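Side-chain contacts in mitochondrial association factor 1 (Toxoplasma gondii, PDB 6BXS), which is encoded at a parasite locus required for manipulating host mitochondria and carries a macro domain, a fold known for binding ADP-ribose, its own precise role remaining uncertain: residues 17-22 and 248-253; 27-30 and 34-37; 47-52 and 64-69; 108-113 and 203-208; 236-241 and 269-274. All blocks are in the same frame, centred on the assembly; numbering follows the deposited sequence.

Contact 1. Residues 17-22 and 248-253. With SO4 (sulfate ion), chain D.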
# COMPACT_ATOMS: atom_id res chain seq x y z
N GLY A 17 -15.35 -10.47 9.34
CA GLY A 17 -16.71 -10.40 8.85
C GLY A 17 -16.97 -11.37 7.71
O GLY A 17 -17.72 -11.07 6.79
N ASP A 18 -16.34 -12.54 7.79
CA ASP A 18 -16.53 -13.61 6.81
C ASP A 18 -16.08 -13.19 5.40
O ASP A 18 -16.71 -13.57 4.41
CB ASP A 18 -17.99 -14.06 6.77
CG ASP A 18 -18.50 -14.52 8.12
OD1 ASP A 18 -17.77 -15.27 8.80
OD2 ASP A 18 -19.62 -14.14 8.50
N ARG A 19 -15.00 -12.42 5.32
CA ARG A 19 -14.44 -12.02 4.04
C ARG A 19 -13.44 -13.05 3.53
O ARG A 19 -12.72 -13.66 4.32
CB ARG A 19 -13.77 -10.65 4.15
CG ARG A 19 -14.74 -9.48 4.20
CD ARG A 19 -14.02 -8.18 4.50
NE ARG A 19 -14.93 -7.04 4.48
CZ ARG A 19 -15.84 -6.78 5.42
NH1 ARG A 19 -15.96 -7.59 6.47
NH2 ARG A 19 -16.63 -5.72 5.31
N ASN A 20 -13.39 -13.23 2.21
CA ASN A 20 -12.32 -13.99 1.58
C ASN A 20 -11.09 -13.12 1.40
O ASN A 20 -11.18 -12.00 0.90
CB ASN A 20 -12.76 -14.54 0.23
CG ASN A 20 -13.56 -15.83 0.35
OD1 ASN A 20 -13.52 -16.50 1.37
ND2 ASN A 20 -14.27 -16.18 -0.72
N VAL A 21 -9.94 -13.63 1.82
CA VAL A 21 -8.66 -12.97 1.59
C VAL A 21 -7.78 -13.86 0.72
O VAL A 21 -7.71 -15.08 0.94
CB VAL A 21 -7.92 -12.66 2.91
CG1 VAL A 21 -6.62 -11.93 2.63
CG2 VAL A 21 -8.81 -11.83 3.83
N ILE A 22 -7.13 -13.26 -0.26
CA ILE A 22 -6.22 -13.98 -1.14
C ILE A 22 -4.79 -13.90 -0.62
O ILE A 22 -4.31 -12.82 -0.29
CB ILE A 22 -6.28 -13.43 -2.58
CG1 ILE A 22 -7.60 -13.81 -3.24
CG2 ILE A 22 -5.11 -13.97 -3.42
CD1 ILE A 22 -7.95 -12.96 -4.44
N PHE A 248 -14.17 0.30 8.68
CA PHE A 248 -14.73 0.78 7.42
C PHE A 248 -15.72 -0.18 6.78
O PHE A 248 -16.49 0.22 5.91
CB PHE A 248 -13.60 1.09 6.44
CG PHE A 248 -12.72 2.23 6.87
CD1 PHE A 248 -13.18 3.54 6.82
CD2 PHE A 248 -11.43 2.00 7.33
CE1 PHE A 248 -12.37 4.59 7.21
CE2 PHE A 248 -10.62 3.05 7.72
CZ PHE A 248 -11.09 4.35 7.67
N ASP A 249 -15.72 -1.44 7.22
CA ASP A 249 -16.61 -2.47 6.67
C ASP A 249 -16.62 -2.42 5.14
O ASP A 249 -17.67 -2.28 4.52
CB ASP A 249 -18.03 -2.29 7.22
CG ASP A 249 -18.96 -3.44 6.85
OD1 ASP A 249 -18.47 -4.56 6.62
OD2 ASP A 249 -20.19 -3.22 6.80
N PRO A 250 -15.43 -2.52 4.52
CA PRO A 250 -15.30 -2.21 3.09
C PRO A 250 -15.74 -3.33 2.15
O PRO A 250 -15.79 -4.49 2.54
CB PRO A 250 -13.81 -1.93 2.95
CG PRO A 250 -13.18 -2.85 3.95
CD PRO A 250 -14.15 -2.96 5.10
N ARG A 251 -16.03 -2.95 0.91
CA ARG A 251 -16.32 -3.91 -0.15
C ARG A 251 -15.04 -4.35 -0.83
O ARG A 251 -15.01 -5.37 -1.51
CB ARG A 251 -17.27 -3.30 -1.19
CG ARG A 251 -18.62 -2.87 -0.64
CD ARG A 251 -19.32 -1.88 -1.57
NE ARG A 251 -18.47 -0.73 -1.86
CZ ARG A 251 -18.84 0.31 -2.60
NH1 ARG A 251 -17.99 1.31 -2.81
NH2 ARG A 251 -20.06 0.36 -3.13
N VAL A 252 -13.97 -3.57 -0.64
CA VAL A 252 -12.70 -3.83 -1.30
C VAL A 252 -12.16 -5.20 -0.89
O VAL A 252 -12.20 -5.58 0.28
CB VAL A 252 -11.66 -2.72 -1.00
CG1 VAL A 252 -11.08 -2.86 0.41
CG2 VAL A 252 -10.54 -2.75 -2.03
N GLU A 253 -11.65 -5.93 -1.88
CA GLU A 253 -11.08 -7.26 -1.67
C GLU A 253 -9.61 -7.15 -1.26
O GLU A 253 -8.86 -6.37 -1.84
CB GLU A 253 -11.23 -8.09 -2.94
CG GLU A 253 -10.41 -9.38 -2.98
CD GLU A 253 -10.60 -10.14 -4.28
OE1 GLU A 253 -11.75 -10.53 -4.59
OE2 GLU A 253 -9.61 -10.35 -5.01
S SO4 D . -15.20 0.34 -0.09
O1 SO4 D . -14.42 0.87 1.03
O2 SO4 D . -15.53 1.42 -1.01
O3 SO4 D . -14.42 -0.68 -0.78
O4 SO4 D . -16.43 -0.26 0.42

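Contact 2. Residues 27-30 and 34-37. With SO4 (sulfate ion), chain E.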
# COMPACT_ATOMS: atom_id res chain seq x y z
N SER A 27 5.67 -17.27 -6.88
CA SER A 27 5.72 -17.17 -8.34
C SER A 27 7.07 -17.70 -8.84
O SER A 27 7.87 -18.20 -8.06
CB SER A 27 5.52 -15.73 -8.79
OG SER A 27 6.56 -14.90 -8.30
N GLY A 28 7.30 -17.58 -10.14
CA GLY A 28 8.54 -18.05 -10.74
C GLY A 28 9.73 -17.17 -10.41
O GLY A 28 10.88 -17.59 -10.55
N ARG A 29 9.46 -15.94 -9.97
CA ARG A 29 10.52 -14.96 -9.74
C ARG A 29 11.28 -15.24 -8.44
O ARG A 29 10.89 -16.10 -7.66
CB ARG A 29 9.95 -13.55 -9.71
CG ARG A 29 9.00 -13.24 -10.86
CD ARG A 29 8.41 -11.85 -10.71
NE ARG A 29 7.42 -11.56 -11.75
CZ ARG A 29 6.85 -10.37 -11.93
NH1 ARG A 29 7.18 -9.35 -11.15
NH2 ARG A 29 5.96 -10.21 -12.90
N GLN A 30 12.35 -14.48 -8.22
CA GLN A 30 13.18 -14.64 -7.02
C GLN A 30 12.36 -14.40 -5.76
O GLN A 30 11.61 -13.43 -5.68
CB GLN A 30 14.37 -13.69 -7.06
CG GLN A 30 15.70 -14.34 -6.70
CD GLN A 30 16.20 -15.28 -7.79
OE1 GLN A 30 15.73 -15.24 -8.93
NE2 GLN A 30 17.14 -16.15 -7.43
N THR A 34 5.40 -11.66 -5.96
CA THR A 34 4.14 -11.52 -6.68
C THR A 34 4.18 -10.34 -7.66
O THR A 34 4.70 -9.28 -7.31
CB THR A 34 2.97 -11.33 -5.70
OG1 THR A 34 3.00 -12.36 -4.71
CG2 THR A 34 1.62 -11.35 -6.43
N PRO A 35 3.65 -10.52 -8.88
CA PRO A 35 3.62 -9.38 -9.80
C PRO A 35 2.78 -8.23 -9.25
O PRO A 35 1.75 -8.48 -8.61
CB PRO A 35 3.00 -9.96 -11.07
CG PRO A 35 3.20 -11.43 -10.97
CD PRO A 35 3.12 -11.74 -9.51
N LEU A 36 3.22 -7.00 -9.48
CA LEU A 36 2.50 -5.82 -9.02
C LEU A 36 1.11 -5.77 -9.64
O LEU A 36 0.12 -5.51 -8.95
CB LEU A 36 3.28 -4.55 -9.36
CG LEU A 36 4.48 -4.20 -8.47
CD1 LEU A 36 5.42 -5.38 -8.30
CD2 LEU A 36 5.22 -3.01 -9.06
N TYR A 37 1.04 -6.02 -10.94
CA TYR A 37 -0.22 -5.98 -11.67
C TYR A 37 -0.29 -7.11 -12.69
O TYR A 37 0.72 -7.48 -13.29
CB TYR A 37 -0.40 -4.63 -12.37
CG TYR A 37 -0.55 -3.47 -11.41
CD1 TYR A 37 0.56 -2.80 -10.93
CD2 TYR A 37 -1.80 -3.04 -11.01
CE1 TYR A 37 0.43 -1.73 -10.05
CE2 TYR A 37 -1.95 -1.98 -10.13
CZ TYR A 37 -0.83 -1.33 -9.66
OH TYR A 37 -0.96 -0.27 -8.79
S SO4 E . 4.84 -6.37 -12.86
O1 SO4 E . 5.48 -5.19 -13.44
O2 SO4 E . 5.39 -6.62 -11.54
O3 SO4 E . 5.08 -7.53 -13.72
O4 SO4 E . 3.40 -6.14 -12.76

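Contact 3. Residues 47-52 and 64-69. With SO4 (sulfate ion), chain E.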
# COMPACT_ATOMS: atom_id res chain seq x y z
N THR A 47 -2.32 -1.77 -6.16
CA THR A 47 -1.23 -2.36 -5.39
C THR A 47 -0.58 -1.31 -4.50
O THR A 47 -0.35 -0.17 -4.91
CB THR A 47 -0.19 -2.99 -6.32
OG1 THR A 47 -0.83 -3.96 -7.16
CG2 THR A 47 0.91 -3.67 -5.51
N VAL A 48 -0.28 -1.71 -3.26
CA VAL A 48 0.25 -0.80 -2.26
C VAL A 48 1.77 -0.86 -2.20
O VAL A 48 2.36 -1.87 -1.82
CB VAL A 48 -0.32 -1.12 -0.86
CG1 VAL A 48 0.38 -0.29 0.22
CG2 VAL A 48 -1.82 -0.88 -0.83
N ASP A 49 2.41 0.25 -2.57
CA ASP A 49 3.86 0.34 -2.54
C ASP A 49 4.37 0.43 -1.10
O ASP A 49 3.93 1.27 -0.33
CB ASP A 49 4.32 1.57 -3.32
CG ASP A 49 5.82 1.59 -3.57
OD1 ASP A 49 6.54 0.74 -3.01
OD2 ASP A 49 6.28 2.47 -4.33
N ALA A 50 5.31 -0.45 -0.75
CA ALA A 50 6.00 -0.33 0.53
C ALA A 50 6.95 0.85 0.46
O ALA A 50 8.11 0.71 0.07
CB ALA A 50 6.74 -1.62 0.87
N GLY A 51 6.45 2.02 0.85
CA GLY A 51 7.14 3.27 0.63
C GLY A 51 8.31 3.54 1.56
O GLY A 51 8.50 2.86 2.56
N THR A 52 9.09 4.56 1.21
CA THR A 52 10.23 4.99 2.00
C THR A 52 9.86 6.19 2.86
O THR A 52 8.90 6.89 2.57
CB THR A 52 11.42 5.36 1.10
OG1 THR A 52 11.03 6.43 0.24
CG2 THR A 52 11.87 4.17 0.26
N GLY A 64 11.42 -0.20 -5.59
CA GLY A 64 12.22 -0.24 -6.80
C GLY A 64 11.51 -0.95 -7.94
O GLY A 64 11.65 -0.56 -9.10
N GLU A 65 10.76 -1.99 -7.61
CA GLU A 65 10.00 -2.73 -8.62
C GLU A 65 8.88 -1.87 -9.19
O GLU A 65 8.59 -1.92 -10.39
CB GLU A 65 9.42 -4.02 -8.04
CG GLU A 65 10.47 -5.04 -7.61
CD GLU A 65 11.30 -5.54 -8.77
OE1 GLU A 65 10.78 -5.61 -9.90
OE2 GLU A 65 12.49 -5.87 -8.55
N PHE A 66 8.26 -1.07 -8.33
CA PHE A 66 7.23 -0.13 -8.76
C PHE A 66 7.81 0.89 -9.74
O PHE A 66 7.23 1.16 -10.79
CB PHE A 66 6.62 0.60 -7.56
CG PHE A 66 5.18 0.26 -7.29
CD1 PHE A 66 4.18 0.73 -8.13
CD2 PHE A 66 4.83 -0.52 -6.21
CE1 PHE A 66 2.86 0.42 -7.89
CE2 PHE A 66 3.51 -0.83 -5.96
CZ PHE A 66 2.52 -0.36 -6.80
N ALA A 67 8.97 1.44 -9.39
CA ALA A 67 9.63 2.42 -10.24
C ALA A 67 10.03 1.81 -11.58
O ALA A 67 9.79 2.40 -12.63
CB ALA A 67 10.85 2.98 -9.53
N ASP A 68 10.64 0.63 -11.54
CA ASP A 68 11.04 -0.07 -12.75
C ASP A 68 9.85 -0.33 -13.67
O ASP A 68 9.95 -0.17 -14.88
CB ASP A 68 11.72 -1.40 -12.40
CG ASP A 68 13.04 -1.21 -11.68
OD1 ASP A 68 13.61 -0.10 -11.77
OD2 ASP A 68 13.52 -2.17 -11.03
N THR A 69 8.73 -0.72 -13.08
CA THR A 69 7.52 -1.00 -13.83
C THR A 69 6.96 0.26 -14.49
O THR A 69 6.57 0.24 -15.66
CB THR A 69 6.43 -1.62 -12.93
OG1 THR A 69 6.92 -2.83 -12.35
CG2 THR A 69 5.17 -1.92 -13.73
S SO4 E . 4.84 -6.37 -12.86
O1 SO4 E . 5.48 -5.19 -13.44
O2 SO4 E . 5.39 -6.62 -11.54
O3 SO4 E . 5.08 -7.53 -13.72
O4 SO4 E . 3.40 -6.14 -12.76

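Contact 4. Residues 108-113 and 203-208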
# COMPACT_ATOMS: atom_id res chain seq x y z
N LEU A 108 -9.60 12.78 2.98
CA LEU A 108 -8.86 12.56 1.74
C LEU A 108 -8.56 13.89 1.06
O LEU A 108 -9.48 14.59 0.62
CB LEU A 108 -9.66 11.65 0.81
CG LEU A 108 -8.91 11.09 -0.41
CD1 LEU A 108 -7.86 10.08 0.02
CD2 LEU A 108 -9.88 10.47 -1.40
N VAL A 109 -7.28 14.24 0.98
CA VAL A 109 -6.87 15.47 0.31
C VAL A 109 -6.43 15.14 -1.11
O VAL A 109 -6.25 13.96 -1.45
CB VAL A 109 -5.75 16.19 1.07
CG1 VAL A 109 -6.26 16.66 2.43
CG2 VAL A 109 -4.52 15.30 1.23
N GLU A 110 -6.26 16.16 -1.93
CA GLU A 110 -6.21 15.96 -3.38
C GLU A 110 -5.54 17.11 -4.13
O GLU A 110 -5.67 18.27 -3.76
CB GLU A 110 -7.64 15.78 -3.88
CG GLU A 110 -7.79 15.46 -5.36
CD GLU A 110 -9.26 15.39 -5.77
OE1 GLU A 110 -10.08 14.89 -4.98
OE2 GLU A 110 -9.59 15.85 -6.88
N ILE A 111 -4.81 16.76 -5.18
CA ILE A 111 -4.27 17.73 -6.13
C ILE A 111 -4.28 17.13 -7.53
O ILE A 111 -4.12 15.92 -7.70
CB ILE A 111 -2.84 18.19 -5.78
CG1 ILE A 111 -1.91 16.99 -5.57
CG2 ILE A 111 -2.84 19.08 -4.55
CD1 ILE A 111 -1.07 16.65 -6.78
N ASP A 112 -4.46 17.97 -8.54
CA ASP A 112 -4.50 17.52 -9.92
C ASP A 112 -3.09 17.45 -10.50
O ASP A 112 -2.65 18.34 -11.23
CB ASP A 112 -5.38 18.44 -10.77
CG ASP A 112 -5.54 17.96 -12.19
OD1 ASP A 112 -5.23 16.78 -12.47
OD2 ASP A 112 -5.99 18.75 -13.04
N SER A 113 -2.38 16.37 -10.17
CA SER A 113 -1.00 16.20 -10.61
C SER A 113 -0.88 16.08 -12.13
O SER A 113 0.17 16.38 -12.70
CB SER A 113 -0.38 14.97 -9.94
OG SER A 113 -1.24 13.85 -10.06
N THR A 203 -15.78 9.43 -3.88
CA THR A 203 -15.65 10.61 -4.74
C THR A 203 -16.17 10.31 -6.14
O THR A 203 -16.45 9.16 -6.47
CB THR A 203 -14.19 11.08 -4.83
OG1 THR A 203 -13.40 10.10 -5.52
CG2 THR A 203 -13.61 11.30 -3.44
N PRO A 204 -16.32 11.35 -6.98
CA PRO A 204 -16.71 11.14 -8.38
C PRO A 204 -15.70 10.29 -9.14
O PRO A 204 -16.06 9.58 -10.08
CB PRO A 204 -16.76 12.56 -8.95
CG PRO A 204 -17.00 13.44 -7.77
CD PRO A 204 -16.26 12.79 -6.65
N TRP A 205 -14.44 10.37 -8.73
CA TRP A 205 -13.40 9.52 -9.29
C TRP A 205 -13.70 8.07 -8.98
O TRP A 205 -13.39 7.18 -9.77
CB TRP A 205 -12.03 9.93 -8.73
CG TRP A 205 -11.77 11.39 -8.90
CD1 TRP A 205 -11.91 12.37 -7.95
CD2 TRP A 205 -11.35 12.06 -10.10
NE1 TRP A 205 -11.59 13.60 -8.49
CE2 TRP A 205 -11.25 13.43 -9.80
CE3 TRP A 205 -11.05 11.62 -11.39
CZ2 TRP A 205 -10.86 14.37 -10.75
CZ3 TRP A 205 -10.66 12.56 -12.33
CH2 TRP A 205 -10.57 13.91 -12.01
N GLY A 206 -14.34 7.84 -7.84
CA GLY A 206 -14.74 6.50 -7.43
C GLY A 206 -15.87 5.94 -8.27
O GLY A 206 -16.11 4.74 -8.27
N GLU A 207 -16.59 6.81 -8.99
CA GLU A 207 -17.66 6.36 -9.88
C GLU A 207 -17.09 5.80 -11.18
O GLU A 207 -17.69 4.92 -11.79
CB GLU A 207 -18.63 7.50 -10.21
CG GLU A 207 -19.43 8.02 -9.03
CD GLU A 207 -20.52 8.99 -9.45
OE1 GLU A 207 -21.19 9.55 -8.57
OE2 GLU A 207 -20.71 9.19 -10.68
N VAL A 208 -15.94 6.33 -11.60
CA VAL A 208 -15.35 5.96 -12.88
C VAL A 208 -14.24 4.93 -12.70
O VAL A 208 -14.15 3.97 -13.46
CB VAL A 208 -14.76 7.19 -13.60
CG1 VAL A 208 -14.34 6.82 -15.02
CG2 VAL A 208 -15.78 8.33 -13.62

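Contact 5. Residues 236-241 and 269-274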
# COMPACT_ATOMS: atom_id res chain seq x y z
N ALA A 236 1.12 -8.06 14.00
CA ALA A 236 0.84 -6.63 13.91
C ALA A 236 -0.03 -6.34 12.69
O ALA A 236 -0.98 -5.56 12.76
CB ALA A 236 2.13 -5.84 13.83
N ASN A 237 0.30 -6.98 11.58
CA ASN A 237 -0.46 -6.83 10.35
C ASN A 237 -1.87 -7.42 10.48
O ASN A 237 -2.85 -6.79 10.08
CB ASN A 237 0.27 -7.50 9.18
CG ASN A 237 -0.55 -7.51 7.91
OD1 ASN A 237 -0.70 -6.49 7.24
ND2 ASN A 237 -1.10 -8.68 7.56
N ALA A 238 -1.96 -8.61 11.04
CA ALA A 238 -3.25 -9.28 11.21
C ALA A 238 -4.19 -8.44 12.06
O ALA A 238 -5.34 -8.21 11.68
CB ALA A 238 -3.05 -10.65 11.84
N VAL A 239 -3.71 -7.98 13.21
CA VAL A 239 -4.51 -7.16 14.11
C VAL A 239 -4.87 -5.82 13.47
O VAL A 239 -5.97 -5.30 13.67
CB VAL A 239 -3.78 -6.93 15.45
CG1 VAL A 239 -4.50 -5.90 16.30
CG2 VAL A 239 -3.65 -8.24 16.21
N ALA A 240 -3.95 -5.25 12.70
CA ALA A 240 -4.20 -3.99 12.01
C ALA A 240 -5.29 -4.16 10.95
O ALA A 240 -6.13 -3.28 10.77
CB ALA A 240 -2.93 -3.46 11.38
N VAL A 241 -5.26 -5.29 10.26
CA VAL A 241 -6.27 -5.60 9.25
C VAL A 241 -7.64 -5.77 9.89
O VAL A 241 -8.64 -5.27 9.37
CB VAL A 241 -5.89 -6.87 8.46
CG1 VAL A 241 -7.08 -7.38 7.65
CG2 VAL A 241 -4.71 -6.58 7.53
N MET A 269 -4.04 -16.33 10.19
CA MET A 269 -4.48 -17.66 10.64
C MET A 269 -4.57 -17.68 12.16
O MET A 269 -5.51 -18.24 12.73
CB MET A 269 -3.51 -18.74 10.17
CG MET A 269 -3.59 -19.10 8.69
SD MET A 269 -5.08 -20.01 8.24
CE MET A 269 -6.05 -18.70 7.51
N GLU A 270 -3.59 -17.06 12.81
CA GLU A 270 -3.54 -17.01 14.26
C GLU A 270 -4.67 -16.15 14.81
O GLU A 270 -5.27 -16.47 15.84
CB GLU A 270 -2.19 -16.47 14.73
CG GLU A 270 -2.00 -16.50 16.24
CD GLU A 270 -0.54 -16.38 16.66
OE1 GLU A 270 0.34 -16.90 15.94
OE2 GLU A 270 -0.28 -15.76 17.71
N SER A 271 -4.97 -15.05 14.12
CA SER A 271 -6.07 -14.17 14.52
C SER A 271 -7.41 -14.90 14.39
O SER A 271 -8.28 -14.76 15.24
CB SER A 271 -6.08 -12.90 13.67
OG SER A 271 -5.06 -12.01 14.07
N GLU A 272 -7.55 -15.67 13.32
CA GLU A 272 -8.76 -16.45 13.08
C GLU A 272 -8.95 -17.49 14.18
O GLU A 272 -10.05 -17.66 14.71
CB GLU A 272 -8.69 -17.14 11.71
CG GLU A 272 -9.90 -18.00 11.34
CD GLU A 272 -11.11 -17.18 10.95
OE1 GLU A 272 -11.14 -15.96 11.23
OE2 GLU A 272 -12.04 -17.75 10.35
N ARG A 273 -7.87 -18.18 14.52
CA ARG A 273 -7.89 -19.19 15.57
C ARG A 273 -8.27 -18.56 16.90
O ARG A 273 -9.04 -19.12 17.68
CB ARG A 273 -6.52 -19.88 15.67
CG ARG A 273 -6.52 -21.18 16.46
CD ARG A 273 -6.88 -22.38 15.59
NE ARG A 273 -6.42 -23.63 16.18
CZ ARG A 273 -5.19 -24.11 16.06
NH1 ARG A 273 -4.27 -23.45 15.38
NH2 ARG A 273 -4.86 -25.27 16.64
N LYS A 274 -7.71 -17.38 17.16
CA LYS A 274 -7.97 -16.66 18.41
C LYS A 274 -9.41 -16.18 18.49
O LYS A 274 -10.02 -16.16 19.56
CB LYS A 274 -7.02 -15.47 18.55
CG LYS A 274 -6.18 -15.50 19.82
CD LYS A 274 -4.88 -14.71 19.65
CE LYS A 274 -3.90 -15.03 20.77
NZ LYS A 274 -2.61 -14.32 20.58

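Contact 1. Residues 17-22 and 248-253
Arg-19 reaches from the start of strand 19-24 to the turn after helix 230-248, where the edge of its guanidinium does nearly all the bonding. Arg-19 NH2 makes a short salt bridge to Asp-249 OD1 (2.5 Å) and also donates to Pro-250 O at 3.1 Å, while NE adds a weak bond to that same carbonyl. The carboxylate stands 73° from the guanidinium plane, and OD1 is met on its anti side, 27° out of the carboxylate plane. The extended chain of Arg-19 brings the group there, and the bond from NH1 to Leu-16 O adds to those of NH2 in limiting its rotation. Pro-250 CD completes this compact end, 3.7 Å from Arg-19 NH2. The other end is sparser: Ile-22 CD1 comes up against Glu-253 OE2, an oxygen whose bond goes to Gln-255 NE2. On the surface side Arg-251 turns away from the strand and holds a sulfate, probably from the crystallisation liquor, through its backbone N (2.8 Å to O4) and its guanidinium; Asn-201 grips the same ion. The contact thus joins strand 19-24, near one margin of the mixed macro-domain sheet, to the turn leading from helix 230-248 into the parallel strand 253-256, with Pro-250 resting on Val-194 of helix 179-202 and, like Arg-19, on Ile-245 of helix 230-248.

Contact 2. Residues 27-30 and 34-37
A sulfate site in the long loop between strands 19-24 and 45-50 of the macro domain includes Arg-29, which lies over Pro-35. The ion probably comes from the crystallisation liquor, but its grip illustrates how a loop can hold an anion with an arginine, two backbone amides and a histidine. Arg-29 is extended from CG to NE, and its guanidinium settles with one face on the proline ring: Pro-35 CG stands 3.5 Å above the plane, offset toward the rim, and Pro-35 CB is 3.5 Å from Arg-29 NH2. The two side chains share no hydrogen bond, so the proline supplies an apolar surface while the edge of the guanidinium is given to the sulfate. Arg-29 NH2 donates to sulfate O3 at 2.9 Å, almost straight at 163°, and Arg-29 NH1 reaches sulfate O2 at the longer distance of 3.3 Å. From the other segment Leu-36 N binds O2 and Tyr-37 N binds O4, each at 3.0 Å. His-159 NE2 is hydrogen-bonded to the ion as well. Farther back, Ser-27 OG lies 4.2 Å from Thr-34 N, but each hydroxyl has its partner outside the pair, Phe-33 O for the serine and Tyr-258 N for the threonine. Sulfate O2 thus takes two bonds, from Arg-29 NH1 and Leu-36 N, and is also brushed by a methyl, Leu-36 CD1, at 3.5 Å.

Contact 3. Residues 47-52 and 64-69
Thr-47 OG1 is held by a hydrogen bond to Leu-36 O in the preceding loop, and this leaves the rest of the threonine to meet Phe-66 of helix 61-76. With CG2 anti to the backbone N (OG1 at chi1 -56°), the Thr-47 methyl packs on the far end of the ring, 3.9 Å from both CE2 and CZ of Phe-66. The carbonyl oxygen comes closer, Thr-47 O lying 3.4 Å from Phe-66 CZ. Two residues along the strand, Asp-49 lies beside the nearer part of the ring. Its side chain and that of Phe-66 run alongside one another, pointing opposite ways, the carboxylate tilted only 21° from the ring plane, and Asp-49 CG sits 3.5 Å from Phe-66 CD2. Asp-49 CG and Thr-47 O approach the ring obliquely, and Met-167, Leu-36 and Tyr-37 touch it too. The axes of strand 47-50 and helix 64-69 approach to 8.9 Å. One turn on, Thr-69 OG1 lies 3.0 Å from O1 of a bound sulfate. A strand, a glycine-rich loop and then a helix in this order are familiar from macro domains, where the loop commonly lines the ADP-ribose cleft. Between these segments Phe-66 supplies the contact by packing, with no hydrogen bond. A buried carboxylate lying against an apolar ring, as that of Asp-49 does, would probably favour a raised pKa.

Contact 4. Residues 108-113 and 203-208
Thr-203 stands at a capping turn where helix 179-202 gives way to the short helix 205-208, beside the edge strand 109-111 of the macro-domain sheet, and its CG2 meets Leu-108 CD2 at 4.3 Å. Its OG1 is doubly used, bonded to Tyr-200 O behind it and taking a weak capping bond from Gly-206 N ahead. That hydroxyl oxygen also lies at the edge of the Trp-205 ring, in its plane. Trp-205 then extends its indole toward the strand. Trp-205 NE1 gives Glu-110 OE2 a weak bond, 3.4 Å long and bent to 129°, with the carboxylate plane standing 81° from the ring. Glu-110 reaches it with an extended chain, CG being anti to the backbone N (chi1 -176°). Leu-108 in turn rests on Glu-199 and Tyr-200, tying the strand end to helix 179-202. The principal partner of the glutamate is Arg-122 of strand 120-126, which the indole also touches, so the arginine lies beside both. Glu-110 OE2 is thus shared between a salt bridge to Arg-122 NE and the weaker bond from Trp-205 NE1.

Contact 5. Residues 236-241 and 269-274
Ala-238 of helix 230-248 meets Ser-271 of helix 263-276 at a small, buried crossing that shows how two short side chains let helices come close. Along the first helix, Ala-236 and Asn-237 come before this point and pack on helix 179-202, on Asn-183 and Tyr-186 respectively. Ala-238 then points its methyl at the second helix, and Ala-238 CB lies 3.3 Å from Ser-271 OG. The carbon below that oxygen stands farther back, Ser-271 CB being 4.2 Å from Ala-238 CB. The backbones draw near at the same place, with 6.5 Å between the CA atoms of Ala-238 and Ser-271. The serine hydroxyl stands anti to its own carbonyl carbon (chi1 -76°), which carries it toward the alanine, but its polar needs are met on either side along helix 230-248: OG is hydrogen-bonded to Arg-235 NH2 and to Glu-242 OE2. Two charged groups from one helix therefore hold a hydroxyl from the other, and the methyl of Ala-238 packs against the oxygen they grip. Val-239 adds little more than its backbone, Val-239 N being 4.3 Å from Ser-271 OG. The second helix is tied to the sheet in its turn, for Met-269 packs on Leu-11 and Phe-13 of strand 8-13. Neighbouring helices packed together against a mixed sheet are typical of the alpha-beta-alpha layering of macro domains.

Overall arrangement
Contacts 1, 3 and 4 all reach the same mixed sheet: contact 1 near one margin, contact 3 at the central strand 45-50 and contact 4 at the edge strand 109-111. Contacts 2, 3 and 4 follow one another along the chain and fall between the two segments of contact 1, whereas contact 5 crosses contact 1 in sequence. The latter two form a cluster with centres about 14 Å apart, both involving helix 230-248 or its exit. Contacts 2 and 3, about 13 Å apart, touch through Leu-36 and Tyr-37 and share one sulfate. Contacts 4 and 5 lie farthest apart, about 32 Å between centres. Local clusters thus join sheet, loops and covering helices into one compact domain.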